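Local coordinates for cell division protein FtsZ 1 (Methanocaldococcus jannaschii, PDB 2VAP), which binds GTP and probably hydrolyses it, and probably polymerizes into the dynamic Z ring that marks the future site of cell division, at residues A[142-147]-A[182-187]. Residues are numbered along the deposited sequence; the frame is centred on the assembly and turned at random.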
ATOM      1  N   VAL A 142      -1.193 -15.181  -5.441  1.00 11.75           N
ATOM      2  CA  VAL A 142      -2.368 -15.763  -6.096  1.00 11.29           C
ATOM      3  C   VAL A 142      -3.442 -14.694  -6.333  1.00 10.72           C
ATOM      4  O   VAL A 142      -4.001 -14.603  -7.429  1.00 12.22           O
ATOM      5  CB  VAL A 142      -2.951 -16.966  -5.305  1.00 11.80           C
ATOM      6  CG1 VAL A 142      -4.170 -17.548  -6.018  1.00 14.34           C
ATOM      7  CG2 VAL A 142      -1.893 -18.044  -5.108  1.00 14.02           C
ATOM      8  N   VAL A 143      -3.717 -13.885  -5.310  1.00 13.16           N
ATOM      9  CA  VAL A 143      -4.654 -12.763  -5.439  1.00  9.44           C
ATOM     10  C   VAL A 143      -4.177 -11.799  -6.530  1.00 11.91           C
ATOM     11  O   VAL A 143      -4.974 -11.346  -7.358  1.00 11.73           O
ATOM     12  CB  VAL A 143      -4.851 -12.006  -4.094  1.00 11.71           C
ATOM     13  CG1 VAL A 143      -5.836 -10.852  -4.259  1.00 11.11           C
ATOM     14  CG2 VAL A 143      -5.341 -12.954  -3.008  1.00 10.83           C
ATOM     15  N   ALA A 144      -2.875 -11.512  -6.532  1.00 10.97           N
ATOM     16  CA  ALA A 144      -2.262 -10.647  -7.539  1.00  9.79           C
ATOM     17  C   ALA A 144      -2.447 -11.192  -8.957  1.00 12.55           C
ATOM     18  O   ALA A 144      -2.766 -10.437  -9.876  1.00 12.18           O
ATOM     19  CB  ALA A 144      -0.784 -10.435  -7.233  1.00 10.66           C
ATOM     20  N   GLU A 145      -2.257 -12.501  -9.124  1.00 13.12           N
ATOM     21  CA  GLU A 145      -2.449 -13.154 -10.422  1.00 13.54           C
ATOM     22  C   GLU A 145      -3.905 -13.060 -10.885  1.00 11.31           C
ATOM     23  O   GLU A 145      -4.173 -12.768 -12.052  1.00 12.39           O
ATOM     24  CB  GLU A 145      -1.990 -14.617 -10.375  1.00 12.93           C
ATOM     25  CG  GLU A 145      -2.032 -15.318 -11.733  1.00 18.23           C
ATOM     26  CD  GLU A 145      -1.563 -16.764 -11.692  1.00 40.33           C
ATOM     27  OE1 GLU A 145      -1.284 -17.289 -10.592  1.00 26.59           O
ATOM     28  OE2 GLU A 145      -1.476 -17.379 -12.774  1.00 27.79           O
ATOM     29  N   ILE A 146      -4.833 -13.300  -9.959  1.00 12.68           N
ATOM     30  CA  ILE A 146      -6.268 -13.195 -10.236  1.00 12.30           C
ATOM     31  C   ILE A 146      -6.642 -11.760 -10.628  1.00 15.54           C
ATOM     32  O   ILE A 146      -7.420 -11.544 -11.564  1.00 13.59           O
ATOM     33  CB  ILE A 146      -7.117 -13.687  -9.030  1.00 10.63           C
ATOM     34  CG1 ILE A 146      -6.913 -15.193  -8.815  1.00 17.06           C
ATOM     35  CG2 ILE A 146      -8.601 -13.380  -9.240  1.00 12.28           C
ATOM     36  CD1 ILE A 146      -7.360 -15.706  -7.451  1.00 16.06           C
ATOM     37  N   SER A 147      -6.067 -10.790  -9.916  1.00 12.98           N
ATOM     38  CA  SER A 147      -6.282  -9.371 -10.200  1.00 12.44           C
ATOM     39  C   SER A 147      -5.804  -8.987 -11.599  1.00 10.37           C
ATOM     40  O   SER A 147      -6.503  -8.278 -12.324  1.00 14.09           O
ATOM     41  CB  SER A 147      -5.587  -8.501  -9.148  1.00 14.88           C
ATOM     42  OG  SER A 147      -5.707  -7.125  -9.471  1.00 15.26           O
ATOM     43  N   GLN A 182       6.077 -11.165 -10.173  1.00 18.86           N
ATOM     44  CA  GLN A 182       5.623 -11.745 -11.436  1.00 17.12           C
ATOM     45  C   GLN A 182       4.183 -11.360 -11.782  1.00 17.45           C
ATOM     46  O   GLN A 182       3.769 -11.474 -12.939  1.00 22.83           O
ATOM     47  CB  GLN A 182       5.760 -13.275 -11.405  1.00 22.41           C
ATOM     48  CG  GLN A 182       7.177 -13.792 -11.147  1.00 28.41           C
ATOM     49  CD  GLN A 182       8.145 -13.492 -12.282  1.00280.64           C
ATOM     50  OE1 GLN A 182       7.793 -13.577 -13.460  1.00 65.89           O
ATOM     51  NE2 GLN A 182       9.378 -13.148 -11.928  1.00 71.28           N
ATOM     52  N   HIS A 183       3.428 -10.900 -10.783  1.00 14.29           N
ATOM     53  CA  HIS A 183       1.995 -10.642 -10.947  1.00 16.35           C
ATOM     54  C   HIS A 183       1.539  -9.269 -10.439  1.00 22.19           C
ATOM     55  O   HIS A 183       0.355  -9.073 -10.152  1.00 36.81           O
ATOM     56  CB  HIS A 183       1.174 -11.741 -10.258  1.00 19.68           C
ATOM     57  CG  HIS A 183       1.515 -13.128 -10.709  1.00 21.87           C
ATOM     58  ND1 HIS A 183       1.121 -13.631 -11.930  1.00 19.38           N
ATOM     59  CD2 HIS A 183       2.209 -14.118 -10.099  1.00 27.20           C
ATOM     60  CE1 HIS A 183       1.560 -14.871 -12.054  1.00 26.49           C
ATOM     61  NE2 HIS A 183       2.223 -15.190 -10.957  1.00 25.97           N
ATOM     62  N   THR A 184       2.471  -8.326 -10.323  1.00 11.61           N
ATOM     63  CA  THR A 184       2.124  -6.963  -9.914  1.00 11.61           C
ATOM     64  C   THR A 184       2.552  -5.931 -10.950  1.00 10.70           C
ATOM     65  O   THR A 184       3.500  -6.148 -11.706  1.00 14.64           O
ATOM     66  CB  THR A 184       2.742  -6.578  -8.546  1.00 12.36           C
ATOM     67  OG1 THR A 184       4.155  -6.815  -8.568  1.00 14.06           O
ATOM     68  CG2 THR A 184       2.098  -7.370  -7.411  1.00 15.83           C
ATOM     69  N   ASP A 185       1.833  -4.812 -10.973  1.00  9.57           N
ATOM     70  CA  ASP A 185       2.194  -3.661 -11.791  1.00 10.50           C
ATOM     71  C   ASP A 185       3.129  -2.744 -11.004  1.00 15.51           C
ATOM     72  O   ASP A 185       4.111  -2.230 -11.545  1.00 13.14           O
ATOM     73  CB  ASP A 185       0.934  -2.918 -12.244  1.00 11.73           C
ATOM     74  CG  ASP A 185       0.063  -3.758 -13.165  1.00 15.58           C
ATOM     75  OD1 ASP A 185       0.611  -4.387 -14.097  1.00 18.39           O
ATOM     76  OD2 ASP A 185      -1.168  -3.791 -12.959  1.00 14.18           O
ATOM     77  N   THR A 186       2.809  -2.549  -9.726  1.00 12.41           N
ATOM     78  CA  THR A 186       3.700  -1.892  -8.774  1.00 10.34           C
ATOM     79  C   THR A 186       3.750  -2.730  -7.500  1.00 11.61           C
ATOM     80  O   THR A 186       2.712  -3.160  -6.988  1.00 12.50           O
ATOM     81  CB  THR A 186       3.242  -0.450  -8.451  1.00 11.77           C
ATOM     82  OG1 THR A 186       3.228   0.327  -9.651  1.00 12.47           O
ATOM     83  CG2 THR A 186       4.184   0.218  -7.451  1.00 14.07           C
ATOM     84  N   LEU A 187       4.964  -2.971  -7.014  1.00 10.73           N
ATOM     85  CA  LEU A 187       5.182  -3.717  -5.783  1.00  9.69           C
ATOM     86  C   LEU A 187       5.813  -2.799  -4.736  1.00 12.18           C
ATOM     87  O   LEU A 187       7.016  -2.526  -4.773  1.00 12.50           O
ATOM     88  CB  LEU A 187       6.055  -4.952  -6.056  1.00 11.14           C
ATOM     89  CG  LEU A 187       6.561  -5.848  -4.916  1.00 24.99           C
ATOM     90  CD1 LEU A 187       5.432  -6.379  -4.042  1.00 21.19           C
ATOM     91  CD2 LEU A 187       7.379  -6.999  -5.485  1.00 22.14           C
TER
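H183 lays its imidazole against the extended side chain of E145, a clear case of how a Rossmann-like GTPase domain of the tubulin/FtsZ family packs the loop entering a sheet strand against a neighbouring helix. The loop leads from helix 167-181 into strand 186-191, an edge strand of the parallel sheet, and meets helix 135-149, whose first turn includes the GTP-binding G136. The tight part lies at A144: its CB reaches 3.4 Å from the carbonyl O of H183 and 3.8 Å from the CB of H183, with CG2 of T184 a little farther off and L180 also touching the alanine. The T184 hydroxyl hydrogen-bonds to the carbonyl O of L180. No hydrogen bond crosses the contact, and toward solvent it is looser. E145 holds CG anti to the backbone N (chi1 -174°) and runs on straight, which carries CB, CG and carboxylate along one face of the ring. CB sits 3.8 Å from the ring centroid, a CH-pi contact 19° off the normal, while CB of Q182 lies over the opposite face. Replacing H183 by an alanine would take away the imidazole and would probably leave the E145 chain without its neighbour and freer to turn. The carboxylate stacks over the ring, its plane 19° from parallel, with E145 OE1 still 4.1 Å from H183 NE2.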